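Local coordinates for protein ferulic acid decarboxylase 1 (Candida dubliniensis, PDB 4ZAD) that probably catalyses the reversible, non-oxidative decarboxylation of ferulic, p-coumaric and cinnamic acids to their vinyl products, using prenylated FMN and manganese, at residues A[367-372]-A[423-428]; A[336-341]-A[408-413]; A[215-220]-A[255-260]. All coordinates share one frame; numbering follows the deposited sequence.

Interaction 1: A[367-372]-A[423-428]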
ATOM      1  N   ALA A 367       8.541  -3.638  -7.765  1.00 21.27           N
ATOM      2  CA  ALA A 367       9.971  -3.469  -7.901  1.00 20.88           C
ATOM      3  C   ALA A 367      10.272  -2.270  -8.767  1.00 20.75           C
ATOM      4  O   ALA A 367      11.323  -2.222  -9.409  1.00 22.53           O
ATOM      5  CB  ALA A 367      10.649  -4.733  -8.425  1.00 19.98           C
ATOM      6  N   LEU A 368       9.368  -1.290  -8.726  1.00 20.19           N
ATOM      7  CA  LEU A 368       9.555   0.036  -9.327  1.00 19.42           C
ATOM      8  C   LEU A 368      10.025   1.065  -8.292  1.00 19.53           C
ATOM      9  O   LEU A 368      10.542   2.125  -8.665  1.00 20.55           O
ATOM     10  CB  LEU A 368       8.259   0.512  -9.960  1.00 18.92           C
ATOM     11  CG  LEU A 368       7.922  -0.224 -11.258  1.00 19.71           C
ATOM     12  CD1 LEU A 368       6.456  -0.242 -11.554  1.00 17.63           C
ATOM     13  CD2 LEU A 368       8.714   0.382 -12.422  1.00 16.88           C
ATOM     14  N   TRP A 369       9.891   0.750  -7.002  1.00 19.06           N
ATOM     15  CA  TRP A 369      10.255   1.684  -5.926  1.00 18.37           C
ATOM     16  C   TRP A 369      11.374   1.108  -5.153  1.00 18.06           C
ATOM     17  O   TRP A 369      11.391  -0.084  -4.899  1.00 18.20           O
ATOM     18  CB  TRP A 369       9.139   1.813  -4.907  1.00 18.19           C
ATOM     19  CG  TRP A 369       8.014   2.594  -5.258  1.00 15.05           C
ATOM     20  CD1 TRP A 369       7.682   3.066  -6.481  1.00 16.53           C
ATOM     21  CD2 TRP A 369       6.979   2.974  -4.370  1.00 11.65           C
ATOM     22  NE1 TRP A 369       6.484   3.749  -6.407  1.00 16.87           N
ATOM     23  CE2 TRP A 369       6.043   3.706  -5.106  1.00 13.74           C
ATOM     24  CE3 TRP A 369       6.747   2.753  -3.018  1.00 12.03           C
ATOM     25  CZ2 TRP A 369       4.910   4.236  -4.533  1.00 15.11           C
ATOM     26  CZ3 TRP A 369       5.646   3.255  -2.447  1.00 11.05           C
ATOM     27  CH2 TRP A 369       4.725   4.005  -3.199  1.00 16.55           C
ATOM     28  N   LEU A 370      12.251   1.958  -4.673  1.00 18.20           N
ATOM     29  CA  LEU A 370      13.314   1.500  -3.747  1.00 17.66           C
ATOM     30  C   LEU A 370      13.218   2.377  -2.530  1.00 16.98           C
ATOM     31  O   LEU A 370      13.399   3.557  -2.615  1.00 17.28           O
ATOM     32  CB  LEU A 370      14.713   1.624  -4.367  1.00 17.15           C
ATOM     33  CG  LEU A 370      15.877   1.129  -3.490  1.00 16.34           C
ATOM     34  CD1 LEU A 370      15.766  -0.390  -3.352  1.00 15.34           C
ATOM     35  CD2 LEU A 370      17.259   1.515  -4.022  1.00 10.57           C
ATOM     36  N   ALA A 371      12.885   1.800  -1.402  1.00 17.55           N
ATOM     37  CA  ALA A 371      12.874   2.540  -0.159  1.00 17.96           C
ATOM     38  C   ALA A 371      14.302   2.610   0.313  1.00 18.84           C
ATOM     39  O   ALA A 371      15.026   1.590   0.243  1.00 18.97           O
ATOM     40  CB  ALA A 371      12.001   1.828   0.881  1.00 17.25           C
ATOM     41  N   VAL A 372      14.701   3.783   0.811  1.00 19.37           N
ATOM     42  CA  VAL A 372      16.051   3.990   1.374  1.00 19.99           C
ATOM     43  C   VAL A 372      15.980   4.484   2.805  1.00 19.91           C
ATOM     44  O   VAL A 372      15.600   5.607   3.041  1.00 19.94           O
ATOM     45  CB  VAL A 372      16.799   5.020   0.527  1.00 20.31           C
ATOM     46  CG1 VAL A 372      18.117   5.424   1.183  1.00 19.87           C
ATOM     47  CG2 VAL A 372      17.023   4.439  -0.865  1.00 20.78           C
ATOM     48  N   PHE A 423      10.704  -2.712   5.424  1.00 19.73           N
ATOM     49  CA  PHE A 423      10.293  -4.027   4.992  1.00 20.95           C
ATOM     50  C   PHE A 423       8.852  -4.275   5.309  1.00 21.72           C
ATOM     51  O   PHE A 423       8.300  -5.265   4.869  1.00 22.11           O
ATOM     52  CB  PHE A 423      11.155  -5.137   5.630  1.00 20.59           C
ATOM     53  CG  PHE A 423      12.585  -5.119   5.161  1.00 23.34           C
ATOM     54  CD1 PHE A 423      13.530  -4.278   5.785  1.00 24.20           C
ATOM     55  CD2 PHE A 423      12.987  -5.900   4.061  1.00 24.05           C
ATOM     56  CE1 PHE A 423      14.838  -4.244   5.344  1.00 24.15           C
ATOM     57  CE2 PHE A 423      14.313  -5.892   3.641  1.00 24.25           C
ATOM     58  CZ  PHE A 423      15.231  -5.048   4.271  1.00 24.98           C
ATOM     59  N   ASP A 424       8.245  -3.393   6.097  1.00 22.72           N
ATOM     60  CA  ASP A 424       6.831  -3.529   6.457  1.00 22.79           C
ATOM     61  C   ASP A 424       6.045  -2.441   5.722  1.00 22.65           C
ATOM     62  O   ASP A 424       6.127  -1.254   6.063  1.00 22.46           O
ATOM     63  CB  ASP A 424       6.703  -3.393   7.974  1.00 22.78           C
ATOM     64  CG  ASP A 424       5.290  -3.301   8.432  1.00 23.11           C
ATOM     65  OD1 ASP A 424       4.375  -3.521   7.597  1.00 23.82           O
ATOM     66  OD2 ASP A 424       5.111  -3.014   9.637  1.00 23.85           O
ATOM     67  N   PHE A 425       5.274  -2.855   4.728  1.00 22.69           N
ATOM     68  CA  PHE A 425       4.715  -1.918   3.772  1.00 23.44           C
ATOM     69  C   PHE A 425       3.695  -0.972   4.384  1.00 25.49           C
ATOM     70  O   PHE A 425       3.541   0.144   3.893  1.00 26.73           O
ATOM     71  CB  PHE A 425       4.098  -2.665   2.586  1.00 23.01           C
ATOM     72  CG  PHE A 425       3.649  -1.753   1.477  1.00 22.59           C
ATOM     73  CD1 PHE A 425       4.593  -1.103   0.670  1.00 19.08           C
ATOM     74  CD2 PHE A 425       2.301  -1.505   1.257  1.00 18.74           C
ATOM     75  CE1 PHE A 425       4.211  -0.238  -0.304  1.00 15.14           C
ATOM     76  CE2 PHE A 425       1.912  -0.665   0.233  1.00 17.06           C
ATOM     77  CZ  PHE A 425       2.882  -0.019  -0.531  1.00 18.11           C
ATOM     78  N   LYS A 426       2.982  -1.410   5.436  1.00 26.90           N
ATOM     79  CA  LYS A 426       2.111  -0.525   6.241  1.00 27.31           C
ATOM     80  C   LYS A 426       2.869   0.672   6.751  1.00 26.10           C
ATOM     81  O   LYS A 426       2.347   1.773   6.795  1.00 25.77           O
ATOM     82  CB  LYS A 426       1.526  -1.257   7.487  1.00 28.69           C
ATOM     83  CG  LYS A 426       0.493  -2.407   7.210  1.00 31.93           C
ATOM     84  CD  LYS A 426      -0.035  -3.065   8.540  1.00 37.40           C
ATOM     85  CE  LYS A 426      -0.973  -2.132   9.369  1.00 39.82           C
ATOM     86  NZ  LYS A 426      -1.401  -2.753  10.676  1.00 42.98           N
ATOM     87  N   GLN A 427       4.100   0.443   7.182  1.00 25.37           N
ATOM     88  CA  GLN A 427       4.946   1.551   7.637  1.00 24.49           C
ATOM     89  C   GLN A 427       5.431   2.373   6.429  1.00 23.41           C
ATOM     90  O   GLN A 427       5.320   3.604   6.452  1.00 23.16           O
ATOM     91  CB  GLN A 427       6.106   1.071   8.528  1.00 24.01           C
ATOM     92  CG  GLN A 427       5.625   0.427   9.830  1.00 22.95           C
ATOM     93  CD  GLN A 427       6.776  -0.033  10.751  1.00 23.28           C
ATOM     94  OE1 GLN A 427       7.652   0.758  11.121  1.00 19.93           O
ATOM     95  NE2 GLN A 427       6.757  -1.317  11.128  1.00 19.44           N
ATOM     96  N   LEU A 428       5.904   1.724   5.364  1.00 21.95           N
ATOM     97  CA  LEU A 428       6.374   2.502   4.181  1.00 21.31           C
ATOM     98  C   LEU A 428       5.269   3.393   3.563  1.00 20.65           C
ATOM     99  O   LEU A 428       5.479   4.606   3.365  1.00 21.16           O
ATOM    100  CB  LEU A 428       7.009   1.613   3.106  1.00 21.17           C
ATOM    101  CG  LEU A 428       7.662   2.386   1.929  1.00 20.78           C
ATOM    102  CD1 LEU A 428       8.804   3.189   2.378  1.00 17.55           C
ATOM    103  CD2 LEU A 428       8.145   1.446   0.841  1.00 20.43           C
TER

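Interaction 2: A[336-341]-A[408-413]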
ATOM      1  N   GLY A 336      14.587  -8.132  -4.604  1.00 22.08           N
ATOM      2  CA  GLY A 336      15.375  -8.421  -3.423  1.00 22.38           C
ATOM      3  C   GLY A 336      16.833  -8.308  -3.746  1.00 22.72           C
ATOM      4  O   GLY A 336      17.624  -7.776  -2.972  1.00 22.64           O
ATOM      5  N   LEU A 337      17.194  -8.790  -4.931  1.00 23.24           N
ATOM      6  CA  LEU A 337      18.593  -8.895  -5.273  1.00 23.02           C
ATOM      7  C   LEU A 337      19.093  -7.586  -5.833  1.00 23.26           C
ATOM      8  O   LEU A 337      20.242  -7.269  -5.652  1.00 23.09           O
ATOM      9  CB  LEU A 337      18.809 -10.043  -6.247  1.00 23.30           C
ATOM     10  CG  LEU A 337      18.341 -11.405  -5.707  1.00 22.29           C
ATOM     11  CD1 LEU A 337      18.535 -12.426  -6.801  1.00 20.87           C
ATOM     12  CD2 LEU A 337      19.059 -11.804  -4.400  1.00 20.88           C
ATOM     13  N   VAL A 338      18.236  -6.808  -6.493  1.00 23.58           N
ATOM     14  CA  VAL A 338      18.578  -5.410  -6.732  1.00 23.94           C
ATOM     15  C   VAL A 338      18.833  -4.711  -5.412  1.00 24.43           C
ATOM     16  O   VAL A 338      19.784  -3.961  -5.295  1.00 25.07           O
ATOM     17  CB  VAL A 338      17.518  -4.624  -7.522  1.00 23.99           C
ATOM     18  CG1 VAL A 338      17.687  -3.155  -7.276  1.00 22.18           C
ATOM     19  CG2 VAL A 338      17.663  -4.921  -9.003  1.00 22.79           C
ATOM     20  N   SER A 339      17.987  -4.981  -4.421  1.00 25.20           N
ATOM     21  CA  SER A 339      18.121  -4.360  -3.094  1.00 25.44           C
ATOM     22  C   SER A 339      19.452  -4.705  -2.447  1.00 25.00           C
ATOM     23  O   SER A 339      20.113  -3.830  -1.906  1.00 25.13           O
ATOM     24  CB  SER A 339      16.998  -4.804  -2.147  1.00 24.94           C
ATOM     25  OG  SER A 339      15.768  -4.399  -2.648  1.00 25.18           O
ATOM     26  N   ALA A 340      19.799  -5.992  -2.495  1.00 24.57           N
ATOM     27  CA  ALA A 340      21.040  -6.476  -1.947  1.00 23.79           C
ATOM     28  C   ALA A 340      22.233  -5.866  -2.667  1.00 23.29           C
ATOM     29  O   ALA A 340      23.116  -5.322  -2.022  1.00 22.43           O
ATOM     30  CB  ALA A 340      21.096  -7.968  -2.004  1.00 23.72           C
ATOM     31  N   GLU A 341      22.278  -5.912  -3.987  1.00 23.09           N
ATOM     32  CA  GLU A 341      23.419  -5.277  -4.621  1.00 23.84           C
ATOM     33  C   GLU A 341      23.474  -3.758  -4.329  1.00 24.19           C
ATOM     34  O   GLU A 341      24.549  -3.219  -4.129  1.00 25.15           O
ATOM     35  CB  GLU A 341      23.487  -5.560  -6.104  1.00 23.98           C
ATOM     36  CG  GLU A 341      24.737  -4.991  -6.819  1.00 24.27           C
ATOM     37  CD  GLU A 341      26.036  -5.762  -6.575  1.00 25.23           C
ATOM     38  OE1 GLU A 341      26.106  -6.601  -5.657  1.00 26.10           O
ATOM     39  OE2 GLU A 341      27.020  -5.506  -7.308  1.00 25.95           O
ATOM     40  N   SER A 408      18.560  -0.031 -12.870  1.00 20.83           N
ATOM     41  CA  SER A 408      17.887   0.360 -14.094  1.00 20.50           C
ATOM     42  C   SER A 408      16.386   0.116 -14.028  1.00 20.89           C
ATOM     43  O   SER A 408      15.614   0.870 -14.639  1.00 21.23           O
ATOM     44  CB  SER A 408      18.465  -0.391 -15.248  1.00 20.13           C
ATOM     45  OG  SER A 408      18.205  -1.757 -15.041  1.00 21.68           O
ATOM     46  N   ILE A 409      15.956  -0.890 -13.267  1.00 21.38           N
ATOM     47  CA  ILE A 409      14.513  -1.171 -13.156  1.00 21.69           C
ATOM     48  C   ILE A 409      13.759  -0.247 -12.226  1.00 21.72           C
ATOM     49  O   ILE A 409      12.552  -0.290 -12.181  1.00 22.28           O
ATOM     50  CB  ILE A 409      14.214  -2.595 -12.711  1.00 21.83           C
ATOM     51  CG1 ILE A 409      14.358  -2.731 -11.195  1.00 22.15           C
ATOM     52  CG2 ILE A 409      15.087  -3.599 -13.499  1.00 20.75           C
ATOM     53  CD1 ILE A 409      14.622  -4.159 -10.761  1.00 23.88           C
ATOM     54  N   LEU A 410      14.466   0.571 -11.471  1.00 22.01           N
ATOM     55  CA  LEU A 410      13.852   1.343 -10.383  1.00 22.36           C
ATOM     56  C   LEU A 410      13.336   2.660 -10.911  1.00 22.16           C
ATOM     57  O   LEU A 410      14.000   3.249 -11.780  1.00 22.59           O
ATOM     58  CB  LEU A 410      14.874   1.553  -9.257  1.00 21.82           C
ATOM     59  CG  LEU A 410      15.277   0.238  -8.557  1.00 23.24           C
ATOM     60  CD1 LEU A 410      16.479   0.482  -7.619  1.00 26.62           C
ATOM     61  CD2 LEU A 410      14.148  -0.443  -7.805  1.00 18.62           C
ATOM     62  N   HIS A 411      12.280   3.252 -10.741  1.00 24.66           N
ATOM     63  CA  HIS A 411      11.778   4.472 -11.128  1.00 23.85           C
ATOM     64  C   HIS A 411      11.497   5.532 -10.048  1.00 23.35           C
ATOM     65  O   HIS A 411      11.373   6.692 -10.362  1.00 22.65           O
ATOM     66  CB  HIS A 411      10.568   4.353 -12.018  1.00 24.44           C
ATOM     67  CG  HIS A 411      10.870   4.245 -13.486  1.00 26.81           C
ATOM     68  ND1 HIS A 411      11.472   3.132 -14.046  1.00 31.07           N
ATOM     69  CD2 HIS A 411      10.554   5.055 -14.523  1.00 26.73           C
ATOM     70  CE1 HIS A 411      11.552   3.287 -15.355  1.00 28.45           C
ATOM     71  NE2 HIS A 411      11.018   4.451 -15.668  1.00 27.48           N
ATOM     72  N   GLU A 412      11.401   5.133  -8.786  1.00 23.20           N
ATOM     73  CA  GLU A 412      11.175   6.084  -7.715  1.00 23.05           C
ATOM     74  C   GLU A 412      11.957   5.631  -6.490  1.00 22.90           C
ATOM     75  O   GLU A 412      11.896   4.469  -6.090  1.00 23.46           O
ATOM     76  CB  GLU A 412       9.685   6.200  -7.425  1.00 23.50           C
ATOM     77  CG  GLU A 412       9.348   7.191  -6.326  1.00 24.16           C
ATOM     78  CD  GLU A 412       8.020   7.899  -6.519  1.00 22.57           C
ATOM     79  OE1 GLU A 412       7.280   7.569  -7.468  1.00 26.08           O
ATOM     80  OE2 GLU A 412       7.727   8.799  -5.718  1.00 20.61           O
ATOM     81  N   ILE A 413      12.747   6.540  -5.936  1.00 22.07           N
ATOM     82  CA  ILE A 413      13.594   6.231  -4.800  1.00 21.46           C
ATOM     83  C   ILE A 413      12.982   7.042  -3.684  1.00 21.14           C
ATOM     84  O   ILE A 413      12.618   8.196  -3.904  1.00 20.78           O
ATOM     85  CB  ILE A 413      15.030   6.676  -4.983  1.00 21.35           C
ATOM     86  CG1 ILE A 413      15.584   6.217  -6.344  1.00 21.70           C
ATOM     87  CG2 ILE A 413      15.877   6.177  -3.799  1.00 20.87           C
ATOM     88  CD1 ILE A 413      15.668   4.686  -6.542  1.00 23.59           C
TER

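Interaction 3: A[215-220]-A[255-260]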
ATOM      1  N   PRO A 215      28.767 -19.326 -28.336  1.00 29.93           N
ATOM      2  CA  PRO A 215      28.418 -20.483 -27.529  1.00 29.07           C
ATOM      3  C   PRO A 215      27.560 -20.122 -26.312  1.00 29.02           C
ATOM      4  O   PRO A 215      27.829 -19.109 -25.633  1.00 28.18           O
ATOM      5  CB  PRO A 215      29.782 -20.983 -27.057  1.00 28.51           C
ATOM      6  CG  PRO A 215      30.681 -20.621 -28.120  1.00 28.87           C
ATOM      7  CD  PRO A 215      30.220 -19.266 -28.561  1.00 30.12           C
ATOM      8  N   PHE A 216      26.560 -20.968 -26.052  1.00 28.39           N
ATOM      9  CA  PHE A 216      25.724 -20.852 -24.883  1.00 27.92           C
ATOM     10  C   PHE A 216      25.378 -22.206 -24.289  1.00 27.26           C
ATOM     11  O   PHE A 216      25.340 -23.200 -24.987  1.00 26.72           O
ATOM     12  CB  PHE A 216      24.439 -20.073 -25.204  1.00 27.87           C
ATOM     13  CG  PHE A 216      23.314 -20.922 -25.713  1.00 27.75           C
ATOM     14  CD1 PHE A 216      22.441 -21.537 -24.836  1.00 28.32           C
ATOM     15  CD2 PHE A 216      23.108 -21.079 -27.064  1.00 28.44           C
ATOM     16  CE1 PHE A 216      21.380 -22.312 -25.306  1.00 28.43           C
ATOM     17  CE2 PHE A 216      22.065 -21.857 -27.540  1.00 28.15           C
ATOM     18  CZ  PHE A 216      21.193 -22.460 -26.663  1.00 28.00           C
ATOM     19  N   ALA A 217      25.134 -22.209 -22.977  1.00 26.76           N
ATOM     20  CA  ALA A 217      24.417 -23.294 -22.304  1.00 26.33           C
ATOM     21  C   ALA A 217      23.241 -22.654 -21.584  1.00 26.00           C
ATOM     22  O   ALA A 217      23.283 -21.487 -21.230  1.00 27.66           O
ATOM     23  CB  ALA A 217      25.308 -24.073 -21.318  1.00 25.80           C
ATOM     24  N   LEU A 218      22.176 -23.410 -21.440  1.00 25.35           N
ATOM     25  CA  LEU A 218      20.983 -22.980 -20.800  1.00 24.93           C
ATOM     26  C   LEU A 218      20.666 -24.113 -19.854  1.00 24.56           C
ATOM     27  O   LEU A 218      20.396 -25.213 -20.305  1.00 24.23           O
ATOM     28  CB  LEU A 218      19.851 -22.809 -21.817  1.00 25.15           C
ATOM     29  CG  LEU A 218      18.453 -22.638 -21.164  1.00 25.83           C
ATOM     30  CD1 LEU A 218      18.404 -21.330 -20.257  1.00 25.83           C
ATOM     31  CD2 LEU A 218      17.331 -22.655 -22.178  1.00 24.75           C
ATOM     32  N   CYS A 219      20.701 -23.839 -18.549  1.00 24.58           N
ATOM     33  CA  CYS A 219      20.757 -24.885 -17.515  1.00 24.44           C
ATOM     34  C   CYS A 219      19.524 -24.826 -16.655  1.00 24.65           C
ATOM     35  O   CYS A 219      19.204 -23.773 -16.121  1.00 25.93           O
ATOM     36  CB  CYS A 219      22.013 -24.710 -16.663  1.00 24.05           C
ATOM     37  SG  CYS A 219      23.601 -24.646 -17.620  1.00 24.55           S
ATOM     38  N   PHE A 220      18.812 -25.939 -16.519  1.00 24.95           N
ATOM     39  CA  PHE A 220      17.574 -25.962 -15.681  1.00 24.71           C
ATOM     40  C   PHE A 220      17.801 -26.782 -14.426  1.00 24.34           C
ATOM     41  O   PHE A 220      18.495 -27.807 -14.464  1.00 24.03           O
ATOM     42  CB  PHE A 220      16.390 -26.530 -16.459  1.00 24.60           C
ATOM     43  CG  PHE A 220      16.066 -25.759 -17.688  1.00 24.40           C
ATOM     44  CD1 PHE A 220      15.356 -24.592 -17.610  1.00 26.04           C
ATOM     45  CD2 PHE A 220      16.485 -26.188 -18.914  1.00 25.71           C
ATOM     46  CE1 PHE A 220      15.088 -23.861 -18.738  1.00 25.54           C
ATOM     47  CE2 PHE A 220      16.220 -25.460 -20.044  1.00 25.07           C
ATOM     48  CZ  PHE A 220      15.521 -24.305 -19.956  1.00 25.33           C
ATOM     49  N   VAL A 255      31.015 -29.202 -14.889  1.00 26.28           N
ATOM     50  CA  VAL A 255      31.455 -30.085 -15.946  1.00 26.15           C
ATOM     51  C   VAL A 255      31.409 -29.362 -17.291  1.00 26.70           C
ATOM     52  O   VAL A 255      30.633 -28.420 -17.490  1.00 26.47           O
ATOM     53  CB  VAL A 255      30.565 -31.341 -15.981  1.00 26.62           C
ATOM     54  CG1 VAL A 255      30.713 -32.133 -14.655  1.00 23.34           C
ATOM     55  CG2 VAL A 255      29.099 -30.943 -16.255  1.00 26.35           C
ATOM     56  N   LYS A 256      32.256 -29.804 -18.209  1.00 27.33           N
ATOM     57  CA  LYS A 256      32.286 -29.260 -19.558  1.00 28.09           C
ATOM     58  C   LYS A 256      31.093 -29.721 -20.399  1.00 28.70           C
ATOM     59  O   LYS A 256      30.663 -30.864 -20.332  1.00 28.21           O
ATOM     60  CB  LYS A 256      33.588 -29.671 -20.233  1.00 28.25           C
ATOM     61  CG  LYS A 256      33.925 -28.915 -21.513  1.00 29.67           C
ATOM     62  CD  LYS A 256      35.061 -29.629 -22.293  1.00 32.55           C
ATOM     63  CE  LYS A 256      34.807 -29.717 -23.849  1.00 33.30           C
ATOM     64  NZ  LYS A 256      33.666 -30.549 -24.258  1.00 32.84           N
ATOM     65  N   CYS A 257      30.552 -28.829 -21.213  1.00 29.83           N
ATOM     66  CA  CYS A 257      29.505 -29.249 -22.161  1.00 30.95           C
ATOM     67  C   CYS A 257      29.966 -30.383 -23.103  1.00 31.82           C
ATOM     68  O   CYS A 257      31.164 -30.609 -23.271  1.00 32.15           O
ATOM     69  CB  CYS A 257      29.017 -28.054 -22.977  1.00 30.48           C
ATOM     70  SG  CYS A 257      28.053 -26.893 -22.020  1.00 31.00           S
ATOM     71  N   GLU A 258      29.014 -31.075 -23.737  1.00 33.01           N
ATOM     72  CA  GLU A 258      29.351 -31.983 -24.840  1.00 33.36           C
ATOM     73  C   GLU A 258      29.811 -31.331 -26.129  1.00 33.89           C
ATOM     74  O   GLU A 258      30.703 -31.869 -26.775  1.00 35.06           O
ATOM     75  CB  GLU A 258      28.204 -32.898 -25.184  1.00 33.51           C
ATOM     76  CG  GLU A 258      27.858 -33.888 -24.100  1.00 35.05           C
ATOM     77  CD  GLU A 258      29.026 -34.756 -23.590  1.00 36.55           C
ATOM     78  OE1 GLU A 258      29.783 -35.381 -24.397  1.00 36.95           O
ATOM     79  OE2 GLU A 258      29.138 -34.833 -22.352  1.00 35.52           O
ATOM     80  N   THR A 259      29.227 -30.203 -26.522  1.00 34.28           N
ATOM     81  CA  THR A 259      29.470 -29.625 -27.870  1.00 33.97           C
ATOM     82  C   THR A 259      30.030 -28.206 -27.896  1.00 34.07           C
ATOM     83  O   THR A 259      30.172 -27.636 -28.985  1.00 33.67           O
ATOM     84  CB  THR A 259      28.156 -29.550 -28.697  1.00 34.60           C
ATOM     85  OG1 THR A 259      27.284 -28.573 -28.101  1.00 33.31           O
ATOM     86  CG2 THR A 259      27.463 -30.928 -28.792  1.00 32.82           C
ATOM     87  N   ASN A 260      30.283 -27.604 -26.728  1.00 33.93           N
ATOM     88  CA  ASN A 260      31.178 -26.453 -26.659  1.00 33.86           C
ATOM     89  C   ASN A 260      32.042 -26.592 -25.426  1.00 34.34           C
ATOM     90  O   ASN A 260      31.924 -27.607 -24.752  1.00 35.26           O
ATOM     91  CB  ASN A 260      30.448 -25.101 -26.764  1.00 33.83           C
ATOM     92  CG  ASN A 260      29.364 -24.909 -25.718  1.00 34.32           C
ATOM     93  OD1 ASN A 260      29.658 -24.727 -24.519  1.00 33.47           O
ATOM     94  ND2 ASN A 260      28.091 -24.902 -26.173  1.00 29.45           N
TER

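Interaction 1: A[367-372]-A[423-428]
Ala-371 and Leu-428 meet where the first turn of helix 425-434 lies against strand 369-374. The isopropyl fork of the leucine straddles the alanine methyl: Leu-428 CD1 is 3.8 Å and Leu-428 CD2 3.9 Å from Ala-371 CB. That fork faces the strand because CG stands anti to the backbone N of Leu-428 (chi1 -173°). Its CD2 also reaches the benzo side of the indole, meeting Trp-369 CE3 at 4.3 Å, at the ring edge and near the ring plane. The neighbouring atom of the indole meets the next aromatic obliquely, Trp-369 CZ3 and Phe-425 CE1 being 4.3 Å apart. Here it is the phenyl edge that faces the tryptophan.

One step further out, Asp-424 is the N-cap of the helix. Its OD1 accepts the weak capping bond from Lys-426 N, while Asp-424 OD2 takes a firmer one from Gln-427 NE2 (2.8 Å, 158° at the hydrogen). The donor comes to OD2 on the anti side, somewhat out of the carboxylate plane. Gln-427 OE1 in turn receives Asp-421 N, and Tyr-432 stacks on Trp-369. The second subunit packs here too, its Ile-429 against Phe-425 and its Thr-433 against Trp-369. With apolar contact alone between the two segments, cohesion here rests on shape and burial; the hydrogen bonds of the helix start lie within 423-428 and its immediate neighbours.

Interaction 2: A[336-341]-A[408-413]
Val-338 on helix 334-347 sends its two methyls to two successive residues of the chain, Ile-409 and Leu-410, just ahead of strand 412-417. From the helix backbone its CB points toward the other segment, and the branch there divides the contact. CG1, anti to the backbone N of Val-338 (chi1 159°), goes to the leucine: Val-338 CG1 and Leu-410 CD1 are 3.8 Å apart, the two side chains passing alongside one another, running opposite ways. CG2, beside the backbone N, takes the isoleucine instead. Val-338 CG2 and Ile-409 CD1 close to 3.6 Å, and these two side chains meet tip to tip.

Ile-409 gets there with CG1 lodged between its own N and carbonyl carbon (chi1 81°) and the chain then extended to CD1. Phe-451 packs on the same isoleucine, and Leu-370 of the neighbouring strand 369-374 on Leu-410, which continues the apolar layer into the sheet. The backbone that presents both residues is held from outside: Lys-470 NZ bonds to the carbonyl oxygens of Ser-408 and Leu-410.

The side chain of Ile-409 lies about 6 Å from the bound prenylated FMN and about 7 Å from that of Gln-196, which binds the cofactor; that of Val-338 is about 8 Å from the side chain of Lys-405, which also binds the cofactor. Helix and loop thus form an apolar layer of the C-terminal domain beside the prenylated-FMN site of this UbiD-family enzyme, consistent with a second-shell role.

Interaction 3: A[215-220]-A[255-260]
Ala-217 and Cys-257 join strand 214-220 of the large antiparallel sheet to the turn that leaves strand 253-256, within the Rift-related domain, whose relatives in the FMN-binding clan have a split-barrel fold. The side chain of Ala-217 is about 8 Å from that of Trp-175, which binds the prenylated FMN, and the side chain of Phe-216 about 13 Å from the cofactor itself, so the contact does not touch it directly. The apolar part is small. Ala-217 CB touches Cys-257 SG at 4.0 Å, the thiol lying beside its own backbone N and anti to its carbonyl carbon (chi1 -71°). Val-264, from the strand that follows the turn, packs on both residues. Two positions earlier, Pro-215 CB rests against the root of the asparagine side chain, 4.2 Å from both Asn-260 CB and Asn-260 CG.

Among aromatic contacts, Phe-216 points away from the turn and packs into the other side of its strand, edge-to-face with Tyr-305 and meeting the ring of Trp-163 obliquely.

Polar contacts bind the turn more than they bridge it. Across the segments runs one weak bond, Asn-260 ND2 to Phe-216 O at 3.4 Å (144° at the hydrogen), while the stronger partner of that amide is Leu-262 N, whose N-H donates to Asn-260 OD1. Glu-258 pairs with Lys-129 in a salt bridge. Within the turn the lysine folds back over the backbone that follows it: Lys-256 NZ reaches Asn-260 O weakly at 3.5 Å and lies only 2.7 Å from Cys-257 O, approaching nearly in line with the carbonyl bond (162°).

In the fold
From the N terminus, interaction 3 comes first: its 34-residue loop leaves strand 214-220, runs through two helices and intervening loops and returns along 253-256, closing within the Rift-related domain before either other contact opens. Interaction 2 then opens at helix 334-347 and interaction 1 at strand 369-374; 408-413 closes the former before 423-428 closes the latter, so the two loops cross. They share a mixed sheet in the C-terminal domain, where strands 369-374 and 412-417 are neighbours, and both touch the second subunit. Their centres are about 11 Å apart, whereas interaction 3 is centred about 39 Å from the centre of interaction 1, across the centre of the chain, and about 30 Å from that of interaction 2.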